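Local coordinates for capsid Protein (Unidentified, PDB 4DMI), which probably serves as a structural protein of a phage capsid, assembling into a ring of five subunits, at residues B[92-97]-B[155-160]; B[99-104]-B[116-121]; B[3-8]-B[34-39]; B[82-87]-B[165-170]. One frame throughout, in Å; residues are numbered along the deposited sequence.

Interaction 1: B[92-97]-B[155-160]. With NA (sodium ion), chain H.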
loop_
_atom_site.group_PDB
_atom_site.type_symbol
_atom_site.label_atom_id
_atom_site.label_comp_id
_atom_site.label_asym_id
_atom_site.label_seq_id
_atom_site.Cartn_x
_atom_site.Cartn_y
_atom_site.Cartn_z
ATOM N N SER B 92 -16.479 17.970 -1.577
ATOM C CA SER B 92 -16.140 19.337 -1.968
ATOM C C SER B 92 -15.433 20.080 -0.844
ATOM O O SER B 92 -16.059 20.377 0.170
ATOM C CB SER B 92 -17.424 20.124 -2.257
ATOM O OG SER B 92 -18.217 19.528 -3.275
ATOM N N SER B 93 -14.162 20.441 -1.017
ATOM C CA SER B 93 -13.514 21.196 0.058
ATOM C C SER B 93 -14.140 22.558 0.262
ATOM O O SER B 93 -14.613 23.207 -0.677
ATOM C CB SER B 93 -12.000 21.355 -0.155
ATOM O OG SER B 93 -11.708 22.397 -1.085
ATOM N N ARG B 94 -14.154 22.995 1.530
ATOM C CA ARG B 94 -14.534 24.358 1.867
ATOM C C ARG B 94 -13.586 24.883 2.938
ATOM O O ARG B 94 -12.849 24.110 3.569
ATOM C CB ARG B 94 -15.985 24.434 2.366
ATOM C CG ARG B 94 -17.045 24.020 1.348
ATOM C CD ARG B 94 -17.166 25.024 0.198
ATOM N NE ARG B 94 -17.634 26.325 0.669
ATOM C CZ ARG B 94 -18.668 26.981 0.159
ATOM N NH1 ARG B 94 -19.356 26.464 -0.851
ATOM N NH2 ARG B 94 -19.018 28.155 0.661
ATOM N N ASP B 95 -13.610 26.198 3.126
ATOM C CA ASP B 95 -12.913 26.866 4.224
ATOM C C ASP B 95 -13.328 26.260 5.561
ATOM O O ASP B 95 -14.465 25.838 5.727
ATOM C CB ASP B 95 -13.286 28.352 4.203
ATOM C CG ASP B 95 -12.455 29.193 5.151
ATOM O OD1 ASP B 95 -12.284 28.816 6.330
ATOM O OD2 ASP B 95 -11.983 30.259 4.708
ATOM N N GLU B 96 -12.409 26.227 6.519
ATOM C CA GLU B 96 -12.723 25.663 7.832
ATOM C C GLU B 96 -13.835 26.425 8.558
ATOM O O GLU B 96 -14.521 25.854 9.411
ATOM C CB GLU B 96 -11.468 25.543 8.701
ATOM C CG GLU B 96 -10.767 26.854 8.983
ATOM C CD GLU B 96 -11.365 27.613 10.157
ATOM O OE1 GLU B 96 -11.208 28.855 10.211
ATOM O OE2 GLU B 96 -12.000 26.974 11.032
ATOM N N ALA B 97 -14.039 27.691 8.196
ATOM C CA ALA B 97 -15.085 28.498 8.816
ATOM C C ALA B 97 -16.391 28.471 8.019
ATOM O O ALA B 97 -17.337 29.171 8.351
ATOM C CB ALA B 97 -14.613 29.937 9.012
ATOM N N ALA B 155 -26.691 23.211 -1.170
ATOM C CA ALA B 155 -26.674 22.933 -2.605
ATOM C C ALA B 155 -25.304 23.141 -3.248
ATOM O O ALA B 155 -25.057 22.657 -4.352
ATOM C CB ALA B 155 -27.721 23.778 -3.321
ATOM N N GLU B 156 -24.413 23.850 -2.560
ATOM C CA GLU B 156 -23.094 24.163 -3.115
ATOM C C GLU B 156 -22.027 23.095 -2.912
ATOM O O GLU B 156 -20.966 23.184 -3.511
ATOM C CB GLU B 156 -22.570 25.496 -2.567
ATOM C CG GLU B 156 -23.397 26.717 -2.982
ATOM C CD GLU B 156 -22.793 28.019 -2.496
ATOM O OE1 GLU B 156 -21.778 27.968 -1.770
ATOM O OE2 GLU B 156 -23.335 29.091 -2.836
ATOM N N VAL B 157 -22.281 22.107 -2.058
ATOM C CA VAL B 157 -21.264 21.092 -1.790
ATOM C C VAL B 157 -21.795 19.681 -1.998
ATOM O O VAL B 157 -22.977 19.420 -1.775
ATOM C CB VAL B 157 -20.668 21.220 -0.366
ATOM C CG1 VAL B 157 -19.869 22.492 -0.244
ATOM C CG2 VAL B 157 -21.757 21.155 0.717
ATOM N N ARG B 158 -20.920 18.771 -2.423
ATOM C CA ARG B 158 -21.338 17.404 -2.716
ATOM C C ARG B 158 -20.482 16.330 -2.050
ATOM O O ARG B 158 -19.323 16.565 -1.676
ATOM C CB ARG B 158 -21.387 17.159 -4.238
ATOM C CG ARG B 158 -22.471 17.955 -4.941
ATOM C CD ARG B 158 -22.675 17.511 -6.376
ATOM N NE ARG B 158 -23.739 18.305 -6.994
ATOM C CZ ARG B 158 -24.843 17.802 -7.538
ATOM N NH1 ARG B 158 -25.034 16.490 -7.588
ATOM N NH2 ARG B 158 -25.747 18.617 -8.058
ATOM N N VAL B 159 -21.074 15.155 -1.890
ATOM C CA VAL B 159 -20.353 13.955 -1.486
ATOM C C VAL B 159 -20.567 12.953 -2.602
ATOM O O VAL B 159 -21.711 12.574 -2.882
ATOM C CB VAL B 159 -20.891 13.372 -0.162
ATOM C CG1 VAL B 159 -20.115 12.105 0.222
ATOM C CG2 VAL B 159 -20.816 14.412 0.955
ATOM N N GLN B 160 -19.490 12.538 -3.258
ATOM C CA GLN B 160 -19.582 11.645 -4.420
ATOM C C GLN B 160 -18.705 10.426 -4.235
ATOM O O GLN B 160 -17.606 10.517 -3.701
ATOM C CB GLN B 160 -19.174 12.383 -5.701
ATOM C CG GLN B 160 -20.077 13.558 -6.019
ATOM C CD GLN B 160 -19.642 14.334 -7.242
ATOM O OE1 GLN B 160 -18.457 14.363 -7.588
ATOM N NE2 GLN B 160 -20.596 14.973 -7.899
HETATM NA NA NA H . -25.352 22.605 -6.627
HETATM O O HOH W 1 -21.670 29.660 0.292
HETATM O O HOH W 2 -25.245 24.840 -6.621
HETATM O O HOH W 3 -27.586 23.268 -6.720
#

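Interaction 2: B[99-104]-B[116-121]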
loop_
_atom_site.group_PDB
_atom_site.type_symbol
_atom_site.label_atom_id
_atom_site.label_comp_id
_atom_site.label_asym_id
_atom_site.label_seq_id
_atom_site.Cartn_x
_atom_site.Cartn_y
_atom_site.Cartn_z
ATOM N N GLY B 99 -20.013 27.303 6.433
ATOM C CA GLY B 99 -21.200 26.619 6.913
ATOM C C GLY B 99 -21.638 25.478 6.006
ATOM O O GLY B 99 -22.626 24.805 6.298
ATOM N N ALA B 100 -20.905 25.254 4.917
ATOM C CA ALA B 100 -21.277 24.248 3.918
ATOM C C ALA B 100 -20.591 22.917 4.205
ATOM O O ALA B 100 -19.376 22.783 4.042
ATOM C CB ALA B 100 -20.954 24.740 2.498
ATOM N N ILE B 101 -21.383 21.944 4.647
ATOM C CA ILE B 101 -20.881 20.667 5.144
ATOM C C ILE B 101 -21.115 19.551 4.140
ATOM O O ILE B 101 -22.228 19.389 3.646
ATOM C CB ILE B 101 -21.604 20.298 6.447
ATOM C CG1 ILE B 101 -21.338 21.369 7.507
ATOM C CG2 ILE B 101 -21.198 18.903 6.926
ATOM C CD1 ILE B 101 -22.130 21.173 8.800
ATOM N N ALA B 102 -20.064 18.788 3.843
ATOM C CA ALA B 102 -20.146 17.595 3.006
ATOM C C ALA B 102 -19.299 16.520 3.662
ATOM O O ALA B 102 -18.068 16.641 3.727
ATOM C CB ALA B 102 -19.639 17.888 1.614
ATOM N N VAL B 103 -19.949 15.487 4.186
ATOM C CA VAL B 103 -19.252 14.499 5.002
ATOM C C VAL B 103 -19.685 13.075 4.724
ATOM O O VAL B 103 -20.777 12.826 4.186
ATOM C CB VAL B 103 -19.445 14.758 6.523
ATOM C CG1 VAL B 103 -18.824 16.091 6.943
ATOM C CG2 VAL B 103 -20.923 14.701 6.909
ATOM N N ILE B 104 -18.815 12.139 5.085
ATOM C CA ILE B 104 -19.205 10.749 5.277
ATOM C C ILE B 104 -19.269 10.557 6.775
ATOM O O ILE B 104 -18.358 10.945 7.503
ATOM C CB ILE B 104 -18.152 9.779 4.706
ATOM C CG1 ILE B 104 -18.083 9.913 3.178
ATOM C CG2 ILE B 104 -18.469 8.335 5.105
ATOM C CD1 ILE B 104 -19.274 9.267 2.423
ATOM N N ALA B 116 -15.060 11.365 7.132
ATOM C CA ALA B 116 -14.413 12.188 6.113
ATOM C C ALA B 116 -15.016 13.581 6.179
ATOM O O ALA B 116 -16.235 13.726 6.100
ATOM C CB ALA B 116 -14.597 11.580 4.726
ATOM N N ASN B 117 -14.165 14.593 6.360
ATOM C CA ASN B 117 -14.595 15.966 6.641
ATOM C C ASN B 117 -14.123 16.942 5.555
ATOM O O ASN B 117 -12.953 16.901 5.143
ATOM C CB ASN B 117 -14.036 16.373 8.016
ATOM C CG ASN B 117 -14.704 17.606 8.595
ATOM O OD1 ASN B 117 -15.203 18.476 7.871
ATOM N ND2 ASN B 117 -14.698 17.695 9.921
ATOM N N ASN B 118 -15.016 17.808 5.068
ATOM C CA ASN B 118 -14.662 18.707 3.964
ATOM C C ASN B 118 -14.163 20.098 4.363
ATOM O O ASN B 118 -13.595 20.810 3.530
ATOM C CB ASN B 118 -15.852 18.904 3.028
ATOM C CG ASN B 118 -16.928 19.780 3.641
ATOM O OD1 ASN B 118 -17.375 19.546 4.774
ATOM N ND2 ASN B 118 -17.316 20.821 2.918
ATOM N N ARG B 119 -14.410 20.509 5.609
ATOM C CA ARG B 119 -14.183 21.908 5.990
ATOM C C ARG B 119 -12.785 22.063 6.569
ATOM O O ARG B 119 -12.585 22.140 7.783
ATOM C CB ARG B 119 -15.265 22.395 6.969
ATOM C CG ARG B 119 -16.639 22.546 6.310
ATOM C CD ARG B 119 -17.653 23.178 7.253
ATOM N NE ARG B 119 -17.947 22.317 8.395
ATOM C CZ ARG B 119 -18.745 22.660 9.401
ATOM N NH1 ARG B 119 -19.320 23.861 9.415
ATOM N NH2 ARG B 119 -18.969 21.808 10.393
ATOM N N ILE B 120 -11.814 22.134 5.670
ATOM C CA ILE B 120 -10.414 21.956 6.031
ATOM C C ILE B 120 -9.488 23.068 5.531
ATOM O O ILE B 120 -8.392 23.227 6.066
ATOM C CB ILE B 120 -9.930 20.564 5.526
ATOM C CG1 ILE B 120 -8.521 20.205 6.008
ATOM C CG2 ILE B 120 -9.983 20.494 3.996
ATOM C CD1 ILE B 120 -8.361 20.175 7.509
ATOM N N VAL B 121 -9.886 23.853 4.529
ATOM C CA VAL B 121 -8.895 24.785 3.983
ATOM C C VAL B 121 -8.819 26.102 4.763
ATOM O O VAL B 121 -9.793 26.542 5.369
ATOM C CB VAL B 121 -8.998 25.005 2.443
ATOM C CG1 VAL B 121 -9.197 23.676 1.705
ATOM C CG2 VAL B 121 -10.085 25.969 2.095
#

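Interaction 3: B[3-8]-B[34-39]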
loop_
_atom_site.group_PDB
_atom_site.type_symbol
_atom_site.label_atom_id
_atom_site.label_comp_id
_atom_site.label_asym_id
_atom_site.label_seq_id
_atom_site.Cartn_x
_atom_site.Cartn_y
_atom_site.Cartn_z
ATOM N N GLN B 3 21.299 -33.380 16.462
ATOM C CA GLN B 3 21.503 -32.733 17.748
ATOM C C GLN B 3 20.457 -31.654 18.034
ATOM O O GLN B 3 20.120 -30.847 17.162
ATOM C CB GLN B 3 22.909 -32.146 17.754
ATOM C CG GLN B 3 23.318 -31.407 18.993
ATOM C CD GLN B 3 24.658 -30.727 18.793
ATOM O OE1 GLN B 3 25.408 -31.076 17.882
ATOM N NE2 GLN B 3 24.959 -29.744 19.628
ATOM N N GLN B 4 19.928 -31.668 19.252
ATOM C CA GLN B 4 18.918 -30.714 19.686
ATOM C C GLN B 4 19.457 -29.851 20.817
ATOM O O GLN B 4 20.437 -30.209 21.469
ATOM C CB GLN B 4 17.659 -31.457 20.145
ATOM C CG GLN B 4 16.953 -32.218 19.024
ATOM C CD GLN B 4 15.765 -33.026 19.521
ATOM O OE1 GLN B 4 15.381 -32.931 20.685
ATOM N NE2 GLN B 4 15.178 -33.828 18.637
ATOM N N PHE B 5 18.814 -28.710 21.042
ATOM C CA PHE B 5 19.196 -27.794 22.111
ATOM C C PHE B 5 17.958 -27.324 22.868
ATOM O O PHE B 5 16.868 -27.254 22.302
ATOM C CB PHE B 5 19.952 -26.593 21.531
ATOM C CG PHE B 5 19.240 -25.919 20.385
ATOM C CD1 PHE B 5 18.330 -24.896 20.620
ATOM C CD2 PHE B 5 19.485 -26.307 19.075
ATOM C CE1 PHE B 5 17.673 -24.275 19.566
ATOM C CE2 PHE B 5 18.829 -25.690 18.012
ATOM C CZ PHE B 5 17.925 -24.673 18.260
ATOM N N ARG B 6 18.121 -27.009 24.149
ATOM C CA ARG B 6 17.013 -26.484 24.936
ATOM C C ARG B 6 16.748 -25.031 24.561
ATOM O O ARG B 6 17.678 -24.236 24.439
ATOM C CB ARG B 6 17.304 -26.604 26.435
ATOM C CG ARG B 6 16.333 -25.822 27.313
ATOM C CD ARG B 6 16.370 -26.273 28.772
ATOM N NE ARG B 6 15.809 -27.613 28.927
ATOM C CZ ARG B 6 16.535 -28.717 29.064
ATOM N NH1 ARG B 6 17.859 -28.642 29.088
ATOM N NH2 ARG B 6 15.939 -29.897 29.183
ATOM N N ILE B 7 15.481 -24.690 24.349
ATOM C CA ILE B 7 15.121 -23.309 24.034
ATOM C C ILE B 7 14.675 -22.578 25.292
ATOM O O ILE B 7 13.785 -23.037 26.012
ATOM C CB ILE B 7 14.016 -23.247 22.973
ATOM C CG1 ILE B 7 14.547 -23.763 21.636
ATOM C CG2 ILE B 7 13.496 -21.821 22.824
ATOM C CD1 ILE B 7 13.465 -24.025 20.606
ATOM N N ASP B 8 15.318 -21.450 25.570
ATOM C CA ASP B 8 14.967 -20.660 26.739
ATOM C C ASP B 8 14.235 -19.394 26.311
ATOM O O ASP B 8 14.849 -18.362 26.021
ATOM C CB ASP B 8 16.214 -20.351 27.570
ATOM C CG ASP B 8 16.922 -21.613 28.038
ATOM O OD1 ASP B 8 16.271 -22.457 28.687
ATOM O OD2 ASP B 8 18.122 -21.769 27.732
ATOM N N GLY B 34 14.932 -27.292 20.279
ATOM C CA GLY B 34 15.017 -26.991 18.861
ATOM C C GLY B 34 15.934 -27.976 18.157
ATOM O O GLY B 34 16.884 -28.487 18.759
ATOM N N SER B 35 15.642 -28.257 16.891
ATOM C CA SER B 35 16.459 -29.171 16.092
ATOM C C SER B 35 17.489 -28.415 15.252
ATOM O O SER B 35 17.255 -27.274 14.846
ATOM C CB SER B 35 15.565 -30.018 15.182
ATOM O OG SER B 35 16.337 -30.895 14.373
ATOM N N THR B 36 18.622 -29.054 14.980
ATOM C CA THR B 36 19.672 -28.427 14.179
ATOM C C THR B 36 19.649 -28.833 12.707
ATOM O O THR B 36 20.538 -28.450 11.948
ATOM C CB THR B 36 21.086 -28.696 14.745
ATOM O OG1 THR B 36 21.318 -30.113 14.835
ATOM C CG2 THR B 36 21.256 -28.060 16.120
ATOM N N THR B 37 18.655 -29.619 12.300
ATOM C CA THR B 37 18.518 -29.959 10.886
ATOM C C THR B 37 17.368 -29.197 10.242
ATOM O O THR B 37 16.221 -29.285 10.684
ATOM C CB THR B 37 18.310 -31.458 10.664
ATOM O OG1 THR B 37 19.416 -32.172 11.216
ATOM C CG2 THR B 37 18.238 -31.774 9.174
ATOM N N ILE B 38 17.689 -28.457 9.185
ATOM C CA ILE B 38 16.698 -27.702 8.432
ATOM C C ILE B 38 15.985 -28.617 7.451
ATOM O O ILE B 38 16.618 -29.327 6.662
ATOM C CB ILE B 38 17.359 -26.538 7.687
ATOM C CG1 ILE B 38 18.093 -25.654 8.690
ATOM C CG2 ILE B 38 16.325 -25.734 6.886
ATOM C CD1 ILE B 38 18.823 -24.500 8.061
ATOM N N ILE B 39 14.660 -28.615 7.529
ATOM C CA ILE B 39 13.833 -29.504 6.729
ATOM C C ILE B 39 13.149 -28.728 5.608
ATOM O O ILE B 39 12.477 -27.736 5.865
ATOM C CB ILE B 39 12.747 -30.152 7.600
ATOM C CG1 ILE B 39 13.377 -30.865 8.802
ATOM C CG2 ILE B 39 11.897 -31.111 6.767
ATOM C CD1 ILE B 39 14.381 -31.951 8.438
HETATM O O HOH W 4 16.761 -33.227 15.758
#

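Interaction 4: B[82-87]-B[165-170]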
loop_
_atom_site.group_PDB
_atom_site.type_symbol
_atom_site.label_atom_id
_atom_site.label_comp_id
_atom_site.label_asym_id
_atom_site.label_seq_id
_atom_site.Cartn_x
_atom_site.Cartn_y
_atom_site.Cartn_z
ATOM N N PRO B 82 -25.805 -4.870 8.782
ATOM C CA PRO B 82 -24.465 -5.236 9.258
ATOM C C PRO B 82 -23.565 -5.798 8.167
ATOM O O PRO B 82 -24.029 -6.485 7.243
ATOM C CB PRO B 82 -24.745 -6.312 10.316
ATOM C CG PRO B 82 -26.139 -6.021 10.786
ATOM C CD PRO B 82 -26.855 -5.584 9.530
ATOM N N GLY B 83 -22.277 -5.500 8.274
ATOM C CA GLY B 83 -21.300 -6.021 7.339
ATOM C C GLY B 83 -20.099 -5.113 7.207
ATOM O O GLY B 83 -20.016 -4.070 7.867
ATOM N N PHE B 84 -19.165 -5.511 6.350
ATOM C CA PHE B 84 -17.989 -4.694 6.044
ATOM C C PHE B 84 -18.180 -4.042 4.688
ATOM O O PHE B 84 -18.528 -4.712 3.714
ATOM C CB PHE B 84 -16.719 -5.555 6.009
ATOM C CG PHE B 84 -16.310 -6.114 7.347
ATOM C CD1 PHE B 84 -16.897 -7.269 7.837
ATOM C CD2 PHE B 84 -15.302 -5.503 8.092
ATOM C CE1 PHE B 84 -16.515 -7.795 9.078
ATOM C CE2 PHE B 84 -14.918 -6.026 9.322
ATOM C CZ PHE B 84 -15.525 -7.176 9.810
ATOM N N TYR B 85 -17.912 -2.744 4.616
ATOM C CA TYR B 85 -18.125 -1.969 3.403
ATOM C C TYR B 85 -16.897 -1.170 3.034
ATOM O O TYR B 85 -16.307 -0.500 3.882
ATOM C CB TYR B 85 -19.305 -1.009 3.591
ATOM C CG TYR B 85 -20.625 -1.701 3.854
ATOM C CD1 TYR B 85 -20.988 -2.070 5.146
ATOM C CD2 TYR B 85 -21.501 -1.991 2.819
ATOM C CE1 TYR B 85 -22.197 -2.705 5.403
ATOM C CE2 TYR B 85 -22.719 -2.634 3.065
ATOM C CZ TYR B 85 -23.050 -2.984 4.359
ATOM O OH TYR B 85 -24.244 -3.612 4.634
ATOM N N LYS B 86 -16.513 -1.223 1.761
ATOM C CA LYS B 86 -15.485 -0.334 1.235
ATOM C C LYS B 86 -16.218 0.871 0.674
ATOM O O LYS B 86 -17.206 0.735 -0.026
ATOM C CB LYS B 86 -14.689 -1.027 0.132
ATOM C CG LYS B 86 -13.820 -0.076 -0.683
ATOM C CD LYS B 86 -12.987 -0.844 -1.710
ATOM C CE LYS B 86 -12.004 0.083 -2.401
ATOM N NZ LYS B 86 -11.002 -0.654 -3.211
ATOM N N VAL B 87 -15.762 2.081 1.025
ATOM C CA VAL B 87 -16.385 3.301 0.524
ATOM C C VAL B 87 -15.307 4.298 0.118
ATOM O O VAL B 87 -14.418 4.634 0.905
ATOM C CB VAL B 87 -17.372 3.912 1.562
ATOM C CG1 VAL B 87 -16.703 4.129 2.908
ATOM C CG2 VAL B 87 -17.962 5.205 1.038
ATOM N N GLN B 165 -20.438 -3.881 -0.405
ATOM C CA GLN B 165 -20.286 -4.775 0.731
ATOM C C GLN B 165 -19.189 -5.780 0.396
ATOM O O GLN B 165 -19.286 -6.510 -0.604
ATOM C CB GLN B 165 -21.587 -5.491 1.076
ATOM C CG GLN B 165 -21.539 -6.032 2.512
ATOM C CD GLN B 165 -22.765 -6.808 2.925
ATOM O OE1 GLN B 165 -23.804 -6.767 2.266
ATOM N NE2 GLN B 165 -22.643 -7.541 4.026
ATOM N N ILE B 166 -18.164 -5.822 1.243
ATOM C CA ILE B 166 -17.002 -6.683 1.044
ATOM C C ILE B 166 -17.166 -8.025 1.763
ATOM O O ILE B 166 -16.716 -9.067 1.275
ATOM C CB ILE B 166 -15.701 -5.966 1.519
ATOM C CG1 ILE B 166 -15.463 -4.675 0.728
ATOM C CG2 ILE B 166 -14.482 -6.890 1.426
ATOM C CD1 ILE B 166 -15.238 -4.886 -0.783
ATOM N N ALA B 167 -17.816 -8.009 2.927
ATOM C CA ALA B 167 -17.981 -9.231 3.707
ATOM C C ALA B 167 -19.201 -9.123 4.601
ATOM O O ALA B 167 -19.664 -8.018 4.883
ATOM C CB ALA B 167 -16.725 -9.491 4.555
ATOM N N ASP B 168 -19.733 -10.255 5.053
ATOM C CA ASP B 168 -20.769 -10.190 6.072
ATOM C C ASP B 168 -20.157 -9.863 7.429
ATOM O O ASP B 168 -18.935 -9.745 7.558
ATOM C CB ASP B 168 -21.678 -11.443 6.087
ATOM C CG ASP B 168 -20.977 -12.711 6.571
ATOM O OD1 ASP B 168 -19.923 -12.640 7.225
ATOM O OD2 ASP B 168 -21.518 -13.811 6.319
ATOM N N VAL B 169 -20.999 -9.700 8.437
ATOM C CA VAL B 169 -20.512 -9.252 9.737
ATOM C C VAL B 169 -19.601 -10.297 10.407
ATOM O O VAL B 169 -18.736 -9.952 11.217
ATOM C CB VAL B 169 -21.678 -8.813 10.652
ATOM C CG1 VAL B 169 -22.438 -10.026 11.196
ATOM C CG2 VAL B 169 -21.173 -7.945 11.783
ATOM N N SER B 170 -19.771 -11.564 10.040
ATOM C CA SER B 170 -18.897 -12.625 10.531
ATOM C C SER B 170 -17.563 -12.683 9.785
ATOM O O SER B 170 -16.703 -13.502 10.112
ATOM C CB SER B 170 -19.593 -13.980 10.431
ATOM O OG SER B 170 -20.792 -14.004 11.187
HETATM O O HOH W 5 -23.803 -9.395 7.708
HETATM O O HOH W 6 -26.101 -4.154 2.412
#

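Interaction 1: B[92-97]-B[155-160]
At the end of the antiparallel pairing between strands 83-95 and 158-167 of the beta domain, Ser92 and Arg94 meet Glu156, Val157 and Arg158 beside a subunit interface. Ser92 N donates to Arg158 O at 3.2 Å, within the plane of that carbonyl. The return bond, however, goes to a side chain: Arg158 N points at Ser92 OG over 2.9 Å, the hydroxyl lying beside its own backbone N (chi1 -58°). The same OG is bonded to Ile120 O of a neighbouring subunit, which puts the residue at a junction between chains. Next along, the CG and CD of Arg94 rest on Val157 CG1, with CG 3.6 Å from it, and bends at chi2 and chi3 turn the guanidinium toward Glu156. Ala155 O binds a sodium ion at 2.3 Å, together with two waters, Glu72 of the same chain and Glu96 of the neighbouring subunit. In one of the two conformers of Arg94, the salt bridge from its NH1 to Glu156 OE1 measures 3.0 Å and is almost straight; it uses the anti lone pair of the carboxylate, while a water joins Arg94 NH2 to the same OE1. Arg94 NH1 is bonded in addition to Ser122 OG of the neighbouring subunit.

Interaction 2: B[99-104]-B[116-121]
The guanidinium of Arg119 carries Ile101 on one face: CG1 sits over the centre of the group, 3.5 Å from Arg119 CZ, and CD1 extends the contact to NH2. This is an apolar chain laid on a flat cation, and the polar end keeps a partner of its own, since Arg119 NH1 is bonded to the carbonyl of Ser98. The second flat group, the amide of Asn118, is used in two different ways. Its ND2 donates in the amide plane to Ala100 O over 3.1 Å, in an essentially straight bond. Its OD1 accepts from Ala102 N at 2.9 Å, with the donor standing above the amide plane, 67° out of it. With CG lying between the backbone N and the carbonyl carbon (chi1 73°), the side chain reaches across to the backbone of residues 100-102 and replaces main-chain pairing there. ND2 has a further acceptor in Ser92 O.

Regular pairing takes over at Ile104 and Ala116, an antiparallel hydrogen-bonded pair in which Ile104 N donates to Ala116 O at 3.2 Å and the return bond is weak. Their side chains touch through CB and CB, 4.0 Å apart. Asn117 OD1 accepts from Arg119 N, forming an Asx turn where segment 116-121 departs from regular pairing.

The contact belongs to the beta hairpin of strands 102-107 and 112-121. Strand 147-152 pairs antiparallel with strand 102-107 at its other edge, Phe136 of strand 133-142 packs against Ile104 and Ala116, and the backbone of Arg94 in strand 83-95 bonds to that of Asn118 and Val121.

Interaction 3: B[3-8]-B[34-39]
Main-chain hydrogen bonds join Phe5 and Gly34 in both directions: Phe5 N donates to Gly34 O at 3.0 Å, and Gly34 N returns a bond to Phe5 O at 2.8 Å. They form an antiparallel hydrogen-bonded pair, and Gln4 with Ser35 is the adjoining non-hydrogen-bonded one. Between these pairs Gln4 CA approaches Gly34 O in a CA-H...O contact.

One side-chain hydroxyl extends the pairing. Thr36 OG1 donates to Gln3 O over 2.7 Å, on a lone pair in the carbonyl plane, and the backbone N of Thr36 adds a weak bond to the same oxygen. OG1 occupies the position between the backbone N and the carbonyl carbon (chi1 57°), from which it faces Gln3. A water bonded to Ser35 OG makes a weak link to Gln4 NE2, whose stronger partner is Ser2 OG of a neighbouring subunit.

Aromatic and apolar contacts fill the side of the pair that bears Phe5. With CG between the backbone N and the carbonyl carbon (chi1 51°), the ring lies with one face over Gly34, whose CA is 4.0 Å from the centroid of the Phe5 ring in a CH-pi contact. Gly34 O is over the same face, displaced toward the rim, while Thr36 CG2 comes in at the ring edge. Ile7 CD1 packs on Gly34 N, 3.6 Å away. Arg25 of a third subunit makes a cation-pi contact with Phe5.

The arrangement is a short antiparallel two-stranded sheet in an N-terminal arm; strand 33-43 pairs in parallel with a strand of each of two neighbouring subunits, so the sheet runs on across both interfaces.

Interaction 4: B[82-87]-B[165-170]
Tyr85 holds its CG beside the backbone N (chi1 -62°), whereas Gln165 CG is anti to its own backbone N (chi1 -161°), and the two side chains meet on one face of the sheet, next to a classic beta bulge between strands 83-95 and 158-167. Gln165 CG lies over the Tyr85 ring toward its rim, 4.0 Å from the ring centroid, in a CH-pi contact. The extended glutamine chain runs on across the ring toward its hydroxyl, with Gln165 CD 3.9 Å from Tyr85 OH, and the amide plane is 26° from that of the ring. A water at the ring edge bonds to Tyr85 OH and weakly to Gln165 OE1; the hydroxyl also has Thr81 O as a partner.

In the bulge, Ile166 and Ala167 together face Phe84. Phe84 O accepts from Ile166 N at 2.7 Å and only weakly from Ala167 N, while Phe84 N donates to Ala167 O at 2.9 Å. The Ala167 carbonyl is gripped twice, because Gln165 NE2 reaches it from the opposite face of its plane, 3.1 Å away. Gly83 has a backbone conformation that demands glycine, and its CA passes 3.6 Å from Ala167 O.

On the other face of the pair, Phe84 CD1 touches Ala167 CB, and Leu57 of a neighbouring subunit packs on both residues. Lys86 CB rests against Ile166 CG1. Near the strand ends Pro82 CB meets Val169 CB, and a water joins Pro82 O to Val169 N. Asp168 O lies in the plane of the Phe84 ring, at its edge, 3.2 Å from CD1.

In the fold
Along the chain interaction 3 comes first and closes before the others begin; interaction 4 then encloses interaction 1, which encloses interaction 2. Interactions 1 and 4 use the same two strands, 83-95 and 158-167, with centres about 27 Å apart. Interactions 1 and 2 adjoin, their centres about 5 Å apart, and backbone bonds tie strand 83-95 to strand 112-121 of the same mixed sheet. Interaction 3 is remote, about 63 Å between centres from interaction 1, in the N-terminal arm. All four touch neighbouring subunits, so the beta domain and the arm both contribute to the five-chain assembly.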